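Local coordinates for chromosome-partitioning protein Spo0J (Thermus thermophilus HB27, PDB 1VZ0) that binds the centromere-like DNA site parS, stimulates the ATPase activity of its partner Soj and probably takes part in chromosome partitioning, at residues 46-60 against 79-93. Residues are numbered along the deposited sequence; the frame is centred on the assembly and turned at random.
Sequences SLKELADSIREKGLL and RRYRAALMAGLQEVP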
loop_
_atom_site.group_PDB
_atom_site.type_symbol
_atom_site.label_atom_id
_atom_site.label_comp_id
_atom_site.label_asym_id
_atom_site.label_seq_id
_atom_site.Cartn_x
_atom_site.Cartn_y
_atom_site.Cartn_z
ATOM N N SER C 46 8.244 4.534 11.031
ATOM C CA SER C 46 8.396 5.755 10.250
ATOM C C SER C 46 7.558 6.908 10.804
ATOM O O SER C 46 7.960 8.067 10.715
ATOM C CB SER C 46 8.059 5.505 8.774
ATOM O OG SER C 46 6.709 5.130 8.590
ATOM N N LEU C 47 6.404 6.587 11.380
ATOM C CA LEU C 47 5.532 7.598 11.972
ATOM C C LEU C 47 6.316 8.242 13.116
ATOM O O LEU C 47 6.357 9.467 13.254
ATOM C CB LEU C 47 4.269 6.944 12.539
ATOM C CG LEU C 47 3.000 7.781 12.755
ATOM C CD1 LEU C 47 2.112 7.061 13.760
ATOM C CD2 LEU C 47 3.340 9.170 13.264
ATOM N N LYS C 48 6.940 7.398 13.934
ATOM C CA LYS C 48 7.733 7.865 15.067
ATOM C C LYS C 48 8.954 8.656 14.612
ATOM O O LYS C 48 9.295 9.673 15.211
ATOM C CB LYS C 48 8.178 6.678 15.927
ATOM C CG LYS C 48 9.319 6.983 16.886
ATOM C CD LYS C 48 9.676 5.756 17.715
ATOM C CE LYS C 48 11.067 5.874 18.325
ATOM N NZ LYS C 48 11.225 7.098 19.159
ATOM N N GLU C 49 9.612 8.188 13.555
ATOM C CA GLU C 49 10.790 8.873 13.046
ATOM C C GLU C 49 10.415 10.254 12.498
ATOM O O GLU C 49 11.199 11.199 12.606
ATOM C CB GLU C 49 11.477 8.011 11.974
ATOM C CG GLU C 49 12.007 6.692 12.544
ATOM C CD GLU C 49 12.559 5.730 11.502
ATOM O OE1 GLU C 49 12.822 4.564 11.874
ATOM O OE2 GLU C 49 12.734 6.122 10.327
ATOM N N LEU C 50 9.213 10.368 11.933
ATOM C CA LEU C 50 8.746 11.640 11.389
ATOM C C LEU C 50 8.431 12.569 12.557
ATOM O O LEU C 50 8.720 13.758 12.512
ATOM C CB LEU C 50 7.479 11.452 10.546
ATOM C CG LEU C 50 7.261 12.395 9.353
ATOM C CD1 LEU C 50 5.768 12.534 9.112
ATOM C CD2 LEU C 50 7.876 13.756 9.602
ATOM N N ALA C 51 7.829 12.008 13.597
ATOM C CA ALA C 51 7.473 12.768 14.785
ATOM C C ALA C 51 8.702 13.316 15.509
ATOM O O ALA C 51 8.721 14.477 15.916
ATOM C CB ALA C 51 6.663 11.896 15.735
ATOM N N ASP C 52 9.717 12.474 15.677
ATOM C CA ASP C 52 10.944 12.877 16.363
ATOM C C ASP C 52 11.596 14.060 15.661
ATOM O O ASP C 52 12.086 14.983 16.305
ATOM C CB ASP C 52 11.941 11.710 16.409
ATOM C CG ASP C 52 11.490 10.587 17.327
ATOM O OD1 ASP C 52 11.923 9.436 17.104
ATOM O OD2 ASP C 52 10.717 10.853 18.275
ATOM N N SER C 53 11.596 14.023 14.334
ATOM C CA SER C 53 12.200 15.078 13.541
ATOM C C SER C 53 11.455 16.406 13.625
ATOM O O SER C 53 12.083 17.466 13.631
ATOM C CB SER C 53 12.297 14.643 12.080
ATOM O OG SER C 53 12.869 15.665 11.283
ATOM N N ILE C 54 10.126 16.366 13.687
ATOM C CA ILE C 54 9.371 17.610 13.755
ATOM C C ILE C 54 9.348 18.219 15.155
ATOM O O ILE C 54 9.025 19.392 15.312
ATOM C CB ILE C 54 7.921 17.439 13.245
ATOM C CG1 ILE C 54 7.135 16.525 14.176
ATOM C CG2 ILE C 54 7.938 16.884 11.829
ATOM C CD1 ILE C 54 5.694 16.367 13.773
ATOM N N ARG C 55 9.686 17.432 16.174
ATOM C CA ARG C 55 9.725 17.971 17.529
ATOM C C ARG C 55 10.768 19.078 17.526
ATOM O O ARG C 55 10.672 20.047 18.279
ATOM C CB ARG C 55 10.164 16.921 18.553
ATOM C CG ARG C 55 9.074 16.038 19.117
ATOM C CD ARG C 55 9.552 15.424 20.424
ATOM N NE ARG C 55 8.713 14.321 20.881
ATOM C CZ ARG C 55 8.602 13.155 20.252
ATOM N NH1 ARG C 55 7.816 12.203 20.742
ATOM N NH2 ARG C 55 9.276 12.938 19.131
ATOM N N GLU C 56 11.767 18.914 16.664
ATOM C CA GLU C 56 12.863 19.865 16.546
ATOM C C GLU C 56 12.531 21.072 15.679
ATOM O O GLU C 56 12.502 22.203 16.165
ATOM C CB GLU C 56 14.099 19.166 15.971
ATOM C CG GLU C 56 14.541 17.930 16.741
ATOM C CD GLU C 56 14.977 18.240 18.163
ATOM O OE1 GLU C 56 14.137 18.705 18.963
ATOM O OE2 GLU C 56 16.166 18.016 18.481
ATOM N N LYS C 57 12.281 20.827 14.396
ATOM C CA LYS C 57 11.981 21.907 13.467
ATOM C C LYS C 57 10.508 22.178 13.196
ATOM O O LYS C 57 10.183 23.047 12.391
ATOM C CB LYS C 57 12.699 21.668 12.135
ATOM C CG LYS C 57 12.717 20.221 11.676
ATOM C CD LYS C 57 13.871 19.454 12.308
ATOM C CE LYS C 57 15.220 19.984 11.829
ATOM N NZ LYS C 57 16.372 19.257 12.440
ATOM N N GLY C 58 9.616 21.457 13.864
ATOM C CA GLY C 58 8.198 21.673 13.630
ATOM C C GLY C 58 7.751 21.007 12.341
ATOM O O GLY C 58 8.537 20.325 11.686
ATOM N N LEU C 59 6.496 21.212 11.958
ATOM C CA LEU C 59 5.976 20.593 10.748
ATOM C C LEU C 59 6.660 20.987 9.446
ATOM O O LEU C 59 6.962 22.153 9.204
ATOM C CB LEU C 59 4.477 20.854 10.616
ATOM C CG LEU C 59 3.604 19.604 10.743
ATOM C CD1 LEU C 59 2.158 19.937 10.411
ATOM C CD2 LEU C 59 4.127 18.538 9.806
ATOM N N LEU C 60 6.881 19.977 8.609
ATOM C CA LEU C 60 7.510 20.132 7.301
ATOM C C LEU C 60 6.666 21.020 6.385
ATOM O O LEU C 60 6.910 22.223 6.263
ATOM C CB LEU C 60 7.714 18.746 6.650
ATOM C CG LEU C 60 6.590 17.689 6.651
ATOM C CD1 LEU C 60 6.890 16.588 5.649
ATOM C CD2 LEU C 60 6.446 17.099 8.024
ATOM N N ARG C 79 -0.725 11.565 8.140
ATOM C CA ARG C 79 0.513 11.204 8.836
ATOM C C ARG C 79 1.236 12.421 9.387
ATOM O O ARG C 79 1.788 12.390 10.492
ATOM C CB ARG C 79 1.438 10.400 7.916
ATOM C CG ARG C 79 1.160 8.901 8.014
ATOM C CD ARG C 79 1.983 8.063 7.045
ATOM N NE ARG C 79 3.415 8.031 7.346
ATOM C CZ ARG C 79 3.998 7.232 8.237
ATOM N NH1 ARG C 79 5.311 7.303 8.409
ATOM N NH2 ARG C 79 3.289 6.363 8.950
ATOM N N ARG C 80 1.228 13.493 8.610
ATOM C CA ARG C 80 1.855 14.731 9.027
ATOM C C ARG C 80 1.141 15.149 10.321
ATOM O O ARG C 80 1.771 15.486 11.326
ATOM C CB ARG C 80 1.653 15.792 7.937
ATOM C CG ARG C 80 2.899 16.580 7.588
ATOM C CD ARG C 80 3.570 16.100 6.313
ATOM N NE ARG C 80 2.884 16.567 5.112
ATOM C CZ ARG C 80 3.383 16.483 3.879
ATOM N NH1 ARG C 80 4.582 15.948 3.667
ATOM N NH2 ARG C 80 2.679 16.933 2.850
ATOM N N TYR C 81 -0.186 15.082 10.284
ATOM C CA TYR C 81 -1.040 15.461 11.407
ATOM C C TYR C 81 -0.778 14.629 12.659
ATOM O O TYR C 81 -0.599 15.173 13.750
ATOM C CB TYR C 81 -2.507 15.333 10.978
ATOM C CG TYR C 81 -3.534 15.439 12.086
ATOM C CD1 TYR C 81 -3.849 16.669 12.668
ATOM C CD2 TYR C 81 -4.217 14.308 12.532
ATOM C CE1 TYR C 81 -4.821 16.768 13.661
ATOM C CE2 TYR C 81 -5.187 14.396 13.522
ATOM C CZ TYR C 81 -5.488 15.630 14.081
ATOM O OH TYR C 81 -6.472 15.734 15.041
ATOM N N ARG C 82 -0.748 13.312 12.500
ATOM C CA ARG C 82 -0.521 12.430 13.634
ATOM C C ARG C 82 0.892 12.497 14.188
ATOM O O ARG C 82 1.107 12.268 15.376
ATOM C CB ARG C 82 -0.895 10.997 13.254
ATOM C CG ARG C 82 -2.352 10.908 12.865
ATOM C CD ARG C 82 -2.904 9.509 12.882
ATOM N NE ARG C 82 -4.336 9.553 12.593
ATOM C CZ ARG C 82 -5.263 10.049 13.413
ATOM N NH1 ARG C 82 -6.535 10.050 13.043
ATOM N NH2 ARG C 82 -4.931 10.521 14.607
ATOM N N ALA C 83 1.856 12.818 13.333
ATOM C CA ALA C 83 3.232 12.928 13.791
ATOM C C ALA C 83 3.359 14.207 14.616
ATOM O O ALA C 83 4.117 14.260 15.583
ATOM C CB ALA C 83 4.188 12.964 12.603
ATOM N N ALA C 84 2.609 15.235 14.235
ATOM C CA ALA C 84 2.641 16.504 14.951
ATOM C C ALA C 84 2.100 16.295 16.358
ATOM O O ALA C 84 2.579 16.906 17.317
ATOM C CB ALA C 84 1.811 17.538 14.218
ATOM N N LEU C 85 1.095 15.433 16.472
ATOM C CA LEU C 85 0.512 15.124 17.768
ATOM C C LEU C 85 1.556 14.403 18.620
ATOM O O LEU C 85 1.803 14.787 19.762
ATOM C CB LEU C 85 -0.733 14.248 17.599
ATOM C CG LEU C 85 -1.987 14.977 17.108
ATOM C CD1 LEU C 85 -3.083 13.985 16.772
ATOM C CD2 LEU C 85 -2.460 15.926 18.182
ATOM N N MET C 86 2.167 13.363 18.057
ATOM C CA MET C 86 3.198 12.606 18.763
ATOM C C MET C 86 4.338 13.525 19.202
ATOM O O MET C 86 4.873 13.382 20.301
ATOM C CB MET C 86 3.767 11.497 17.869
ATOM C CG MET C 86 3.079 10.145 18.001
ATOM S SD MET C 86 4.014 8.846 17.169
ATOM C CE MET C 86 5.483 8.835 18.157
ATOM N N ALA C 87 4.702 14.465 18.334
ATOM C CA ALA C 87 5.783 15.405 18.611
ATOM C C ALA C 87 5.446 16.340 19.771
ATOM O O ALA C 87 6.326 17.010 20.320
ATOM C CB ALA C 87 6.094 16.213 17.362
ATOM N N GLY C 88 4.168 16.381 20.136
ATOM C CA GLY C 88 3.731 17.227 21.230
ATOM C C GLY C 88 3.653 18.703 20.889
ATOM O O GLY C 88 3.732 19.545 21.783
ATOM N N LEU C 89 3.502 19.027 19.609
ATOM C CA LEU C 89 3.408 20.424 19.197
ATOM C C LEU C 89 2.065 21.017 19.620
ATOM O O LEU C 89 1.059 20.308 19.693
ATOM C CB LEU C 89 3.568 20.554 17.679
ATOM C CG LEU C 89 4.873 20.060 17.045
ATOM C CD1 LEU C 89 4.880 20.426 15.568
ATOM C CD2 LEU C 89 6.072 20.686 17.748
ATOM N N GLN C 90 2.062 22.320 19.902
ATOM C CA GLN C 90 0.852 23.029 20.319
ATOM C C GLN C 90 0.198 23.717 19.136
ATOM O O GLN C 90 -1.013 23.924 19.105
ATOM C CB GLN C 90 1.176 24.079 21.388
ATOM C CG GLN C 90 1.149 23.550 22.812
ATOM C CD GLN C 90 2.172 22.463 23.045
ATOM O OE1 GLN C 90 3.380 22.709 23.007
ATOM N NE2 GLN C 90 1.694 21.246 23.282
ATOM N N GLU C 91 1.015 24.083 18.161
ATOM C CA GLU C 91 0.506 24.746 16.979
ATOM C C GLU C 91 1.222 24.242 15.739
ATOM O O GLU C 91 2.384 23.847 15.796
ATOM C CB GLU C 91 0.679 26.254 17.114
ATOM C CG GLU C 91 -0.155 26.864 18.230
ATOM C CD GLU C 91 0.110 28.344 18.408
ATOM O OE1 GLU C 91 -0.556 28.972 19.261
ATOM O OE2 GLU C 91 0.988 28.876 17.696
ATOM N N VAL C 92 0.515 24.252 14.618
ATOM C CA VAL C 92 1.076 23.790 13.357
ATOM C C VAL C 92 0.601 24.682 12.224
ATOM O O VAL C 92 -0.467 25.284 12.301
ATOM C CB VAL C 92 0.631 22.345 13.034
ATOM C CG1 VAL C 92 1.159 21.384 14.084
ATOM C CG2 VAL C 92 -0.886 22.274 12.971
ATOM N N PRO C 93 1.396 24.783 11.154
ATOM C CA PRO C 93 1.029 25.611 10.005
ATOM C C PRO C 93 -0.051 24.897 9.202
ATOM O O PRO C 93 0.002 23.678 9.023
ATOM C CB PRO C 93 2.337 25.724 9.239
ATOM C CG PRO C 93 2.958 24.392 9.478
ATOM C CD PRO C 93 2.729 24.184 10.958
#
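S46 OG has three partners: R79 NH1 reaches it at 2.6 Å in a weak, bent bond (N-H...O angle 123°), and the carbonyls of F42 and A43, one turn back, also bond to it. R79 gets there with a chain bent at chi3 (68°), crossing L47 obliquely; NH2 also bonds to A43 O, while NE pairs with E166 of the second subunit.

Beyond this polar end, helices 46-57 and 79-86 cross at -63°, their axes 7.9 Å apart. Small residues let them close in: the CA atoms of A51 and A83 are 4.4 Å apart. The packing is knobs-into-holes, L47 settling among R79, R82, A83 and M86, and A83 among L47, L50, A51 and I54. I54 wedges in next door, its CG1 a tight 3.4 Å from A87 CB. Alongside, R55 lays one guanidinium face over A87 CA, while K48 NZ and, weakly, R55 NH2 salt-bridge the D52 carboxylate.

At G58, with positive phi, the chain leaves the helix, and L59 puts CD1 against V92 CB and CD2 against R80 CG, crossing the arginine chain at about a right angle, with its CB on P93 CD at 3.8 Å. L60 lies across that same chain, CG 3.4 Å from R80 CD; R80 NH2 salt-bridges E172 of the second subunit. A serine in place of R80 would probably leave both leucines without this apolar backing and that glutamate without its mate.

In this ParB N-terminal domain, an apolar helix crossing is edged by R79 and R80, whose charged ends tie the contact to the second subunit.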